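Local structure of putative capsular polysaccharide biosynthesis protein (Streptococcus pneumoniae serotype 4, 6EWJ) at residues 62-67 / 198-203; 80-85 / 127-132; 116-121 / 144-149; 134-139 / 178-183. The protein probably acts as a pyridoxal 5'-phosphate-dependent sugar aminotransferase in the teichoic acid biosynthesis of pneumococcus. All coordinates share one frame; numbering follows the deposited sequence.

Interaction 1 of 4, residues 62-67 / 198-203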
loop_
_atom_site.group_PDB
_atom_site.type_symbol
_atom_site.label_atom_id
_atom_site.label_comp_id
_atom_site.label_asym_id
_atom_site.label_seq_id
_atom_site.Cartn_x
_atom_site.Cartn_y
_atom_site.Cartn_z
ATOM N N ASN A 62 -3.999 -3.170 -3.300
ATOM C CA ASN A 62 -3.313 -4.026 -2.293
ATOM C C ASN A 62 -4.053 -4.331 -1.002
ATOM O O ASN A 62 -3.566 -5.125 -0.199
ATOM C CB ASN A 62 -1.885 -3.510 -1.974
ATOM C CG ASN A 62 -1.872 -2.223 -1.145
ATOM O OD1 ASN A 62 -2.902 -1.776 -0.597
ATOM N ND2 ASN A 62 -0.701 -1.590 -1.087
ATOM N N SER A 63 -5.235 -3.732 -0.826
ATOM C CA SER A 63 -6.114 -3.997 0.310
ATOM C C SER A 63 -7.472 -3.397 0.030
ATOM O O SER A 63 -7.605 -2.507 -0.861
ATOM C CB SER A 63 -5.579 -3.428 1.662
ATOM O OG SER A 63 -5.716 -2.024 1.732
ATOM N N ALA A 64 -8.488 -3.903 0.722
ATOM C CA ALA A 64 -9.774 -3.259 0.717
ATOM C C ALA A 64 -9.702 -1.875 1.331
ATOM O O ALA A 64 -10.509 -0.998 0.970
ATOM C CB ALA A 64 -10.808 -4.108 1.469
ATOM N N THR A 65 -8.859 -1.709 2.357
ATOM C CA THR A 65 -8.729 -0.443 3.013
ATOM C C THR A 65 -8.248 0.611 2.016
ATOM O O THR A 65 -8.803 1.722 1.998
ATOM C CB THR A 65 -7.735 -0.510 4.201
ATOM O OG1 THR A 65 -8.181 -1.468 5.146
ATOM C CG2 THR A 65 -7.651 0.791 4.917
ATOM N N ALA A 66 -7.224 0.255 1.199
ATOM C CA ALA A 66 -6.812 1.098 0.079
ATOM C C ALA A 66 -7.960 1.452 -0.861
ATOM O O ALA A 66 -8.085 2.615 -1.288
ATOM C CB ALA A 66 -5.667 0.474 -0.686
ATOM N N ALA A 67 -8.779 0.444 -1.238
ATOM C CA ALA A 67 -9.872 0.664 -2.159
ATOM C C ALA A 67 -10.895 1.620 -1.608
ATOM O O ALA A 67 -11.324 2.561 -2.284
ATOM C CB ALA A 67 -10.541 -0.664 -2.532
ATOM N N SER A 198 -16.094 -1.650 -2.276
ATOM C CA SER A 198 -14.777 -2.257 -1.986
ATOM C C SER A 198 -14.875 -3.711 -1.571
ATOM O O SER A 198 -15.699 -4.083 -0.764
ATOM C CB SER A 198 -13.997 -1.508 -0.852
ATOM O OG SER A 198 -14.852 -1.304 0.239
ATOM N N PHE A 199 -13.951 -4.493 -2.072
ATOM C CA PHE A 199 -13.777 -5.886 -1.735
ATOM C C PHE A 199 -12.417 -6.143 -1.128
ATOM O O PHE A 199 -11.440 -5.398 -1.389
ATOM C CB PHE A 199 -13.879 -6.732 -3.013
ATOM C CG PHE A 199 -15.257 -6.764 -3.632
ATOM C CD1 PHE A 199 -16.245 -7.564 -3.102
ATOM C CD2 PHE A 199 -15.546 -6.020 -4.794
ATOM C CE1 PHE A 199 -17.537 -7.599 -3.658
ATOM C CE2 PHE A 199 -16.818 -6.056 -5.367
ATOM C CZ PHE A 199 -17.793 -6.859 -4.806
ATOM N N SER A 200 -12.319 -7.238 -0.382
ATOM C CA SER A 200 -11.080 -7.588 0.320
ATOM C C SER A 200 -10.717 -8.989 -0.144
ATOM O O SER A 200 -11.566 -9.857 -0.147
ATOM C CB SER A 200 -11.233 -7.658 1.836
ATOM O OG SER A 200 -10.040 -8.109 2.457
ATOM N N PHE A 201 -9.425 -9.175 -0.400
ATOM C CA PHE A 201 -8.840 -10.462 -0.703
ATOM C C PHE A 201 -7.757 -10.786 0.310
ATOM O O PHE A 201 -6.778 -11.507 0.018
ATOM C CB PHE A 201 -8.234 -10.466 -2.145
ATOM C CG PHE A 201 -9.066 -9.805 -3.186
ATOM C CD1 PHE A 201 -10.450 -9.966 -3.252
ATOM C CD2 PHE A 201 -8.457 -9.104 -4.190
ATOM C CE1 PHE A 201 -11.194 -9.361 -4.260
ATOM C CE2 PHE A 201 -9.197 -8.540 -5.243
ATOM C CZ PHE A 201 -10.553 -8.637 -5.247
ATOM N N HIS A 202 -7.908 -10.274 1.535
ATOM C CA HIS A 202 -6.993 -10.588 2.629
ATOM C C HIS A 202 -6.905 -12.089 2.889
ATOM O O HIS A 202 -7.882 -12.847 2.564
ATOM C CB HIS A 202 -7.428 -9.820 3.887
ATOM C CG HIS A 202 -6.518 -10.020 5.054
ATOM N ND1 HIS A 202 -6.745 -10.979 6.021
ATOM C CD2 HIS A 202 -5.392 -9.381 5.424
ATOM C CE1 HIS A 202 -5.777 -10.932 6.924
ATOM N NE2 HIS A 202 -4.927 -9.986 6.568
ATOM N N ALA A 203 -5.761 -12.545 3.413
ATOM C CA ALA A 203 -5.510 -13.985 3.732
ATOM C C ALA A 203 -6.677 -14.784 4.316
ATOM O O ALA A 203 -6.798 -15.977 4.066
ATOM C CB ALA A 203 -4.299 -14.125 4.642
HETATM O O HOH W 1 -8.046 -6.143 2.594
#
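With its hydroxyl turned opposite the backbone N (chi1 175°), S200 carries OG round toward the first turn of helix 64-74, where a shared water meets it; S198 OG stands instead between N and the carbonyl carbon (chi1 48°). This is the cofactor end of a fold type I aminotransferase, where the start of a helix meets the end of strand 196-200. A64, T65 and S200 all bind pyridoxal 5'-phosphate, which is absent from this chain.

The direct contacts are made by small groups, set against each other by the course of the two backbones. A64 CB lies 3.6 Å from S200 CB and 3.2 Å from F199 O, wedged where the strand ends, while A67 CB and S198 CB meet at 3.9 Å one turn further along the helix. Such short side chains allow the helix to come close to the strand: the CA atoms of A64 and S200 are 4.5 Å apart.

S63 is the N-cap, its OG taking an almost straight bond from A66 N at 2.8 Å. Outside the contact, S63 also packs against K263 of the second subunit, so the helix start lies near the dimer interface. On the strand side, S200 OG receives H202 N and closes an ST turn. A water joins the two segments, accepting from A64 N and bonding to S200 OG; it may occupy part of the room that the cofactor takes up when bound. It sits 3.0 Å from A64 N and 2.8 Å from S200 OG.

Interaction 2 of 4, residues 80-85 / 127-132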
loop_
_atom_site.group_PDB
_atom_site.type_symbol
_atom_site.label_atom_id
_atom_site.label_comp_id
_atom_site.label_asym_id
_atom_site.label_seq_id
_atom_site.Cartn_x
_atom_site.Cartn_y
_atom_site.Cartn_z
ATOM N N GLY A 80 -14.626 18.872 6.789
ATOM C CA GLY A 80 -15.944 19.485 6.762
ATOM C C GLY A 80 -17.055 18.578 6.254
ATOM O O GLY A 80 -18.217 18.878 6.504
ATOM N N ASP A 81 -16.722 17.484 5.564
ATOM C CA ASP A 81 -17.713 16.487 5.131
ATOM C C ASP A 81 -17.949 15.416 6.201
ATOM O O ASP A 81 -17.054 15.104 6.981
ATOM C CB ASP A 81 -17.271 15.765 3.860
ATOM C CG ASP A 81 -17.053 16.702 2.682
ATOM O OD1 ASP A 81 -17.843 17.629 2.501
ATOM O OD2 ASP A 81 -16.090 16.476 1.940
ATOM N N GLU A 82 -19.165 14.868 6.225
ATOM C CA GLU A 82 -19.546 13.758 7.102
ATOM C C GLU A 82 -19.738 12.464 6.304
ATOM O O GLU A 82 -20.175 12.474 5.126
ATOM C CB GLU A 82 -20.814 14.096 7.871
ATOM C CG GLU A 82 -20.580 15.198 8.902
ATOM C CD GLU A 82 -21.829 15.681 9.590
ATOM O OE1 GLU A 82 -22.959 15.249 9.220
ATOM O OE2 GLU A 82 -21.676 16.498 10.527
ATOM N N VAL A 83 -19.292 11.364 6.898
ATOM C CA VAL A 83 -19.467 10.037 6.307
ATOM C C VAL A 83 -20.098 9.149 7.325
ATOM O O VAL A 83 -19.575 8.992 8.420
ATOM C CB VAL A 83 -18.146 9.371 5.856
ATOM C CG1 VAL A 83 -18.418 8.004 5.230
ATOM C CG2 VAL A 83 -17.418 10.271 4.907
ATOM N N ILE A 84 -21.214 8.549 6.956
ATOM C CA ILE A 84 -21.943 7.713 7.873
ATOM C C ILE A 84 -21.464 6.263 7.790
ATOM O O ILE A 84 -21.348 5.693 6.699
ATOM C CB ILE A 84 -23.465 7.806 7.619
ATOM C CG1 ILE A 84 -23.973 9.145 8.145
ATOM C CG2 ILE A 84 -24.183 6.658 8.275
ATOM C CD1 ILE A 84 -25.393 9.506 7.800
ATOM N N VAL A 85 -21.249 5.665 8.948
ATOM C CA VAL A 85 -20.872 4.276 9.068
ATOM C C VAL A 85 -21.672 3.625 10.204
ATOM O O VAL A 85 -22.051 4.304 11.147
ATOM C CB VAL A 85 -19.394 4.074 9.401
ATOM C CG1 VAL A 85 -18.551 4.586 8.269
ATOM C CG2 VAL A 85 -18.967 4.776 10.705
ATOM N N GLU A 127 -26.531 18.437 6.062
ATOM C CA GLU A 127 -26.037 19.128 4.877
ATOM C C GLU A 127 -24.580 18.790 4.561
ATOM O O GLU A 127 -24.149 18.939 3.424
ATOM C CB GLU A 127 -26.221 20.629 5.022
ATOM C CG GLU A 127 -27.676 21.006 5.242
ATOM C CD GLU A 127 -28.185 22.218 4.472
ATOM O OE1 GLU A 127 -27.568 22.619 3.451
ATOM O OE2 GLU A 127 -29.250 22.756 4.878
ATOM N N LYS A 128 -23.840 18.296 5.541
ATOM C CA LYS A 128 -22.459 17.849 5.318
ATOM C C LYS A 128 -22.289 16.367 4.837
ATOM O O LYS A 128 -21.186 15.973 4.456
ATOM C CB LYS A 128 -21.647 18.047 6.611
ATOM C CG LYS A 128 -21.728 19.439 7.260
ATOM C CD LYS A 128 -20.751 19.545 8.418
ATOM C CE LYS A 128 -20.308 20.976 8.664
ATOM N NZ LYS A 128 -19.649 21.115 9.997
ATOM N N THR A 129 -23.348 15.551 4.914
ATOM C CA THR A 129 -23.232 14.134 4.617
ATOM C C THR A 129 -22.950 13.966 3.133
ATOM O O THR A 129 -23.710 14.472 2.291
ATOM C CB THR A 129 -24.496 13.323 4.980
ATOM O OG1 THR A 129 -24.959 13.682 6.280
ATOM C CG2 THR A 129 -24.174 11.815 4.976
ATOM N N LYS A 130 -21.830 13.297 2.828
ATOM C CA LYS A 130 -21.448 12.947 1.456
ATOM C C LYS A 130 -21.566 11.476 1.100
ATOM O O LYS A 130 -21.816 11.134 -0.077
ATOM C CB LYS A 130 -20.004 13.371 1.157
ATOM C CG LYS A 130 -19.702 14.850 1.287
ATOM C CD LYS A 130 -20.663 15.740 0.516
ATOM C CE LYS A 130 -20.178 17.179 0.525
ATOM N NZ LYS A 130 -21.071 18.015 -0.277
ATOM N N VAL A 131 -21.356 10.594 2.071
ATOM C CA VAL A 131 -21.215 9.166 1.804
ATOM C C VAL A 131 -21.833 8.368 2.934
ATOM O O VAL A 131 -21.764 8.771 4.109
ATOM C CB VAL A 131 -19.738 8.749 1.654
ATOM C CG1 VAL A 131 -19.572 7.239 1.634
ATOM C CG2 VAL A 131 -19.137 9.326 0.387
ATOM N N ILE A 132 -22.446 7.252 2.576
ATOM C CA ILE A 132 -22.878 6.252 3.520
ATOM C C ILE A 132 -22.088 4.991 3.183
ATOM O O ILE A 132 -22.025 4.584 2.002
ATOM C CB ILE A 132 -24.389 5.967 3.428
ATOM C CG1 ILE A 132 -25.175 7.217 3.772
ATOM C CG2 ILE A 132 -24.776 4.841 4.397
ATOM C CD1 ILE A 132 -26.631 7.199 3.375
HETATM O O HOH W 2 -23.999 12.781 8.613
#
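E82 reaches the neighbouring strand with both its backbone N and its backbone O: E82 N donates to K128 O at 2.9 Å, a nearly linear bond whose donor stands above the carbonyl plane, and E82 O accepts from K130 N at 2.9 Å, this time in the carbonyl plane. The third rung is I84 N to V131 O. Between them the pairing slips by one residue, from E82 opposite T129 to V83 opposite V131. This beta bulge has a price, since V131 N is buried without a partner in the model.

A water donates to E82 OE1 at 2.7 Å and accepts from T129 OG1, and T126 serves the same two residues, through OG1 to E82 OE1 and through N to T129 OG1. D81 OD2 is held by G78 N. D81 OD1 lies 3.1 Å from K130 CE, but 4.3 Å from K130 NZ, beyond a salt bridge; the lysine, bent at its second torsion (chi2 -51°), instead makes a cation-pi contact with F158 and a weak hydrogen bond from K130 NZ to Q165 OE1. The apolar pairs follow the strands, with V83 CG1 beside V131 CG1 and I84 CD1 against T129 CG2. Strands 82-86 and 129-132 are parallel neighbours in the mixed seven-stranded sheet that forms the core of the fold type I aminotransferase large domain.

Interaction 3 of 4, residues 116-121 / 144-149; sequences MDYDLL and YDRLFQ
Two helices lying on the same side of the central sheet, 118-124 and 144-153, meet where Y118, D119 and L121 face R146 and L147. R146 is the polar link. It starts opposite its backbone N (chi1 -177°) and bends at the second torsion (chi2 60°), so that Y118 CB sits over the centre of one guanidinium face, 3.7 Å from R146 CZ. From there R146 NH2 donates to D119 OD1 at 3.0 Å, in a salt bridge. The acceptor lies close to the guanidinium plane, yet the donor approaches OD1 from above the carboxylate, the two flat groups being turned 52° apart. E122 OE2 forms a second salt bridge with NH2, so two acidic groups of one helix hold this nitrogen.

Each helix belongs to a beta-alpha-beta crossover of the sheet: 118-124 follows strand 103-107 and leads into 129-132, from which the chain continues through 144-153 toward 172-177. Next to the salt bridge the contact becomes apolar. L147 CD2 is pressed between Y118 CE1 and L121 CD2, at 3.5 Å from each, and the approach of L121 CD2 to L147 CD2 is tighter than usual van der Waals contact. The Y118 ring slides past R146, whose CG lies 3.8 Å from Y118 CG, and the phenol is fixed at its far end by a hydrogen bond between Y118 OH and E115 OE1. At the start of helix 118-124, D117 is the N-cap; its OD1 accepts from L120 N at 3.0 Å and, weakly, from D119 N.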
loop_
_atom_site.group_PDB
_atom_site.type_symbol
_atom_site.label_atom_id
_atom_site.label_comp_id
_atom_site.label_asym_id
_atom_site.label_seq_id
_atom_site.Cartn_x
_atom_site.Cartn_y
_atom_site.Cartn_z
ATOM N N MET A 116 -27.711 -1.173 9.983
ATOM C CA MET A 116 -28.086 0.107 10.563
ATOM C C MET A 116 -29.618 0.202 10.682
ATOM O O MET A 116 -30.373 -0.315 9.818
ATOM C CB MET A 116 -27.579 1.272 9.735
ATOM C CG MET A 116 -26.102 1.538 9.923
ATOM S SD MET A 116 -25.497 2.926 8.976
ATOM C CE MET A 116 -25.564 2.205 7.313
ATOM N N ASP A 117 -30.062 0.796 11.790
ATOM C CA ASP A 117 -31.423 1.231 11.934
ATOM C C ASP A 117 -31.571 2.389 10.957
ATOM O O ASP A 117 -30.911 3.404 11.098
ATOM C CB ASP A 117 -31.669 1.643 13.401
ATOM C CG ASP A 117 -33.047 2.208 13.649
ATOM O OD1 ASP A 117 -33.586 2.935 12.795
ATOM O OD2 ASP A 117 -33.571 1.972 14.753
ATOM N N TYR A 118 -32.417 2.208 9.932
ATOM C CA TYR A 118 -32.449 3.146 8.799
ATOM C C TYR A 118 -33.221 4.400 9.105
ATOM O O TYR A 118 -33.112 5.360 8.359
ATOM C CB TYR A 118 -32.948 2.437 7.502
ATOM C CG TYR A 118 -31.973 1.392 7.061
ATOM C CD1 TYR A 118 -30.721 1.764 6.576
ATOM C CD2 TYR A 118 -32.228 0.041 7.207
ATOM C CE1 TYR A 118 -29.788 0.839 6.179
ATOM C CE2 TYR A 118 -31.271 -0.907 6.828
ATOM C CZ TYR A 118 -30.021 -0.482 6.324
ATOM O OH TYR A 118 -29.013 -1.375 5.934
ATOM N N ASP A 119 -34.028 4.357 10.171
ATOM C CA ASP A 119 -34.697 5.541 10.678
ATOM C C ASP A 119 -33.649 6.415 11.331
ATOM O O ASP A 119 -33.609 7.619 11.071
ATOM C CB ASP A 119 -35.774 5.191 11.709
ATOM C CG ASP A 119 -36.911 4.364 11.109
ATOM O OD1 ASP A 119 -37.334 4.663 9.963
ATOM O OD2 ASP A 119 -37.420 3.454 11.805
ATOM N N LEU A 120 -32.822 5.800 12.176
ATOM C CA LEU A 120 -31.730 6.539 12.811
ATOM C C LEU A 120 -30.716 7.030 11.763
ATOM O O LEU A 120 -30.150 8.096 11.920
ATOM C CB LEU A 120 -31.049 5.693 13.877
ATOM C CG LEU A 120 -31.842 5.358 15.158
ATOM C CD1 LEU A 120 -30.998 4.466 16.048
ATOM C CD2 LEU A 120 -32.275 6.601 15.929
ATOM N N LEU A 121 -30.527 6.259 10.687
ATOM C CA LEU A 121 -29.704 6.717 9.537
ATOM C C LEU A 121 -30.240 7.995 8.907
ATOM O O LEU A 121 -29.502 8.972 8.734
ATOM C CB LEU A 121 -29.639 5.637 8.477
ATOM C CG LEU A 121 -28.942 5.968 7.140
ATOM C CD1 LEU A 121 -27.548 6.413 7.416
ATOM C CD2 LEU A 121 -28.906 4.811 6.203
ATOM N N TYR A 144 -30.677 -2.551 0.372
ATOM C CA TYR A 144 -30.355 -1.454 -0.558
ATOM C C TYR A 144 -31.585 -0.687 -1.041
ATOM O O TYR A 144 -31.497 0.517 -1.219
ATOM C CB TYR A 144 -29.407 -1.891 -1.678
ATOM C CG TYR A 144 -27.983 -1.826 -1.209
ATOM C CD1 TYR A 144 -27.395 -2.904 -0.561
ATOM C CD2 TYR A 144 -27.245 -0.637 -1.333
ATOM C CE1 TYR A 144 -26.083 -2.836 -0.105
ATOM C CE2 TYR A 144 -25.942 -0.549 -0.864
ATOM C CZ TYR A 144 -25.370 -1.650 -0.258
ATOM O OH TYR A 144 -24.095 -1.575 0.231
ATOM N N ASP A 145 -32.737 -1.339 -1.199
ATOM C CA ASP A 145 -33.928 -0.598 -1.537
ATOM C C ASP A 145 -34.207 0.495 -0.513
ATOM O O ASP A 145 -34.527 1.608 -0.896
ATOM C CB ASP A 145 -35.165 -1.502 -1.685
ATOM C CG ASP A 145 -35.095 -2.394 -2.943
ATOM O OD1 ASP A 145 -34.192 -2.229 -3.774
ATOM O OD2 ASP A 145 -35.978 -3.272 -3.061
ATOM N N ARG A 146 -34.089 0.171 0.763
ATOM C CA ARG A 146 -34.297 1.169 1.810
ATOM C C ARG A 146 -33.193 2.237 1.813
ATOM O O ARG A 146 -33.470 3.433 1.846
ATOM C CB ARG A 146 -34.364 0.506 3.173
ATOM C CG ARG A 146 -34.646 1.463 4.319
ATOM C CD ARG A 146 -35.986 2.202 4.159
ATOM N NE ARG A 146 -36.097 3.299 5.122
ATOM C CZ ARG A 146 -36.409 3.175 6.408
ATOM N NH1 ARG A 146 -36.647 1.990 6.953
ATOM N NH2 ARG A 146 -36.461 4.270 7.167
ATOM N N LEU A 147 -31.950 1.805 1.733
ATOM C CA LEU A 147 -30.815 2.779 1.654
ATOM C C LEU A 147 -30.977 3.808 0.527
ATOM O O LEU A 147 -30.853 4.996 0.765
ATOM C CB LEU A 147 -29.493 2.039 1.494
ATOM C CG LEU A 147 -28.971 1.444 2.784
ATOM C CD1 LEU A 147 -27.980 0.293 2.560
ATOM C CD2 LEU A 147 -28.299 2.590 3.576
ATOM N N PHE A 148 -31.295 3.343 -0.693
ATOM C CA PHE A 148 -31.501 4.277 -1.828
ATOM C C PHE A 148 -32.727 5.197 -1.639
ATOM O O PHE A 148 -32.710 6.345 -2.073
ATOM C CB PHE A 148 -31.549 3.538 -3.184
ATOM C CG PHE A 148 -30.177 3.208 -3.732
ATOM C CD1 PHE A 148 -29.361 4.217 -4.239
ATOM C CD2 PHE A 148 -29.686 1.904 -3.723
ATOM C CE1 PHE A 148 -28.078 3.934 -4.713
ATOM C CE2 PHE A 148 -28.428 1.611 -4.243
ATOM C CZ PHE A 148 -27.607 2.636 -4.711
ATOM N N GLN A 149 -33.755 4.688 -0.968
ATOM C CA GLN A 149 -34.952 5.504 -0.592
ATOM C C GLN A 149 -34.568 6.629 0.374
ATOM O O GLN A 149 -34.983 7.764 0.194
ATOM C CB GLN A 149 -36.027 4.613 0.047
ATOM C CG GLN A 149 -36.701 3.658 -0.931
ATOM C CD GLN A 149 -37.600 2.594 -0.262
ATOM O OE1 GLN A 149 -37.662 2.477 0.956
ATOM N NE2 GLN A 149 -38.280 1.796 -1.082
#

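Interaction 4 of 4, residues 134-139 / 178-183; sequences PVELAG and AHALGS
The H179 ring meets A138 edge-on: A138 N donates to H179 ND1 at 3.1 Å, lying only slightly out of the ring plane. H179 CG lies opposite its carbonyl carbon, beside the backbone N (chi1 -59°), and the ring is set with ND1 facing A138 N. L137 runs alongside, L137 CD1 4.0 Å from H179 CE1, and H179 CB rests 3.5 Å from E136 O. A water bridges the two segments, accepting from H179 N at 2.7 Å while donating weakly to E136 O. At the other end S183 OG donates to G139 O at 2.6 Å, using a carbonyl lone pair, and A180 CB packs on E136 CB. G139 CA lies only 3.3 Å from H179 O, an approach eased by the lack of a side chain.

E136 centres an inverse gamma turn, which probably helps bring A138 N round to the imidazole; its carboxylate points elsewhere, to S175 OG, Y144 OH and C142 N. S183 OG is also hydrogen-bonded to S317 OG. Beyond the two segments, the H179 ring also meets H319 and touches Y351. H179 and Y351 both bind pyridoxal 5'-phosphate, and the predicted attachment lysine K205 is nearby, so the two loops form part of the cofactor pocket of a fold type I aminotransferase.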
loop_
_atom_site.group_PDB
_atom_site.type_symbol
_atom_site.label_atom_id
_atom_site.label_comp_id
_atom_site.label_asym_id
_atom_site.label_seq_id
_atom_site.Cartn_x
_atom_site.Cartn_y
_atom_site.Cartn_z
ATOM N N PRO A 134 -22.497 1.258 4.231
ATOM C CA PRO A 134 -22.973 0.008 4.797
ATOM C C PRO A 134 -21.889 -1.080 4.763
ATOM O O PRO A 134 -21.067 -1.092 3.820
ATOM C CB PRO A 134 -24.125 -0.395 3.839
ATOM C CG PRO A 134 -24.361 0.776 2.931
ATOM C CD PRO A 134 -23.016 1.456 2.862
ATOM N N VAL A 135 -21.930 -1.993 5.727
ATOM C CA VAL A 135 -21.083 -3.161 5.711
ATOM C C VAL A 135 -21.891 -4.427 5.482
ATOM O O VAL A 135 -22.931 -4.659 6.142
ATOM C CB VAL A 135 -20.234 -3.290 6.999
ATOM C CG1 VAL A 135 -21.070 -3.425 8.249
ATOM C CG2 VAL A 135 -19.293 -4.471 6.937
ATOM N N GLU A 136 -21.406 -5.259 4.581
ATOM C CA GLU A 136 -22.110 -6.447 4.194
ATOM C C GLU A 136 -21.580 -7.567 5.105
ATOM O O GLU A 136 -20.838 -8.459 4.716
ATOM C CB GLU A 136 -21.949 -6.762 2.706
ATOM C CG GLU A 136 -21.905 -5.583 1.762
ATOM C CD GLU A 136 -23.154 -4.716 1.706
ATOM O OE1 GLU A 136 -24.180 -4.979 2.382
ATOM O OE2 GLU A 136 -23.073 -3.704 0.958
ATOM N N LEU A 137 -21.988 -7.490 6.371
ATOM C CA LEU A 137 -21.389 -8.319 7.403
ATOM C C LEU A 137 -21.589 -9.798 7.135
ATOM O O LEU A 137 -22.729 -10.242 6.888
ATOM C CB LEU A 137 -21.967 -7.998 8.767
ATOM C CG LEU A 137 -21.265 -8.693 9.930
ATOM C CD1 LEU A 137 -19.904 -8.064 10.224
ATOM C CD2 LEU A 137 -22.147 -8.565 11.175
ATOM N N ALA A 138 -20.497 -10.561 7.268
ATOM C CA ALA A 138 -20.456 -11.990 7.064
ATOM C C ALA A 138 -20.818 -12.458 5.643
ATOM O O ALA A 138 -20.847 -13.654 5.386
ATOM C CB ALA A 138 -21.317 -12.689 8.093
ATOM N N GLY A 139 -21.066 -11.522 4.739
ATOM C CA GLY A 139 -21.516 -11.786 3.346
ATOM C C GLY A 139 -22.958 -11.402 3.098
ATOM O O GLY A 139 -23.442 -11.395 1.959
ATOM N N ALA A 178 -16.021 -6.245 1.988
ATOM C CA ALA A 178 -14.884 -7.057 2.327
ATOM C C ALA A 178 -15.317 -8.541 2.479
ATOM O O ALA A 178 -14.564 -9.422 2.147
ATOM C CB ALA A 178 -14.185 -6.520 3.587
ATOM N N HIS A 179 -16.488 -8.774 3.067
ATOM C CA HIS A 179 -16.946 -10.096 3.370
ATOM C C HIS A 179 -17.852 -10.669 2.299
ATOM O O HIS A 179 -18.369 -11.764 2.478
ATOM C CB HIS A 179 -17.734 -10.086 4.682
ATOM C CG HIS A 179 -16.971 -9.593 5.870
ATOM N ND1 HIS A 179 -17.574 -9.432 7.090
ATOM C CD2 HIS A 179 -15.668 -9.263 6.053
ATOM C CE1 HIS A 179 -16.690 -9.010 7.977
ATOM N NE2 HIS A 179 -15.515 -8.899 7.376
ATOM N N ALA A 180 -18.040 -9.958 1.186
ATOM C CA ALA A 180 -19.205 -10.194 0.313
ATOM C C ALA A 180 -18.913 -10.414 -1.161
ATOM O O ALA A 180 -19.841 -10.375 -1.979
ATOM C CB ALA A 180 -20.248 -9.104 0.503
ATOM N N LEU A 181 -17.663 -10.747 -1.515
ATOM C CA LEU A 181 -17.438 -11.130 -2.911
ATOM C C LEU A 181 -18.264 -12.394 -3.227
ATOM O O LEU A 181 -18.107 -13.432 -2.544
ATOM C CB LEU A 181 -16.000 -11.386 -3.208
ATOM C CG LEU A 181 -15.727 -11.742 -4.686
ATOM C CD1 LEU A 181 -15.946 -10.549 -5.625
ATOM C CD2 LEU A 181 -14.315 -12.295 -4.776
ATOM N N GLY A 182 -19.149 -12.282 -4.239
ATOM C CA GLY A 182 -20.045 -13.362 -4.612
ATOM C C GLY A 182 -21.402 -13.413 -3.929
ATOM O O GLY A 182 -22.188 -14.282 -4.227
ATOM N N SER A 183 -21.689 -12.507 -3.003
ATOM C CA SER A 183 -23.001 -12.403 -2.401
ATOM C C SER A 183 -23.959 -11.774 -3.419
ATOM O O SER A 183 -23.523 -11.076 -4.326
ATOM C CB SER A 183 -22.959 -11.539 -1.132
ATOM O OG SER A 183 -22.082 -12.110 -0.163
HETATM O O HOH W 3 -18.225 -7.001 4.117
#

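Interactions 1 and 4 line the cofactor pocket and touch, their centres 12 Å apart, with S200 CB 3.6 Å from A178 CB. The side chains of S200 and H179 are about 6 Å apart, and each comes within about 4 Å of that of K205, the predicted attachment lysine. Interactions 2 and 3 lie away from that site: I84 CG2 meets L121 CD1 at 3.5 Å, where the 118-124 helix packs on the strands of interaction 2. Interaction 3 also reaches interaction 4, about 17 Å off between centres, where L147 CD1 packs 3.7 Å from P134 CG. Residues 127-132 and 134-139 nearly adjoin, so the chain runs from strand 129-132 straight into the pocket loop.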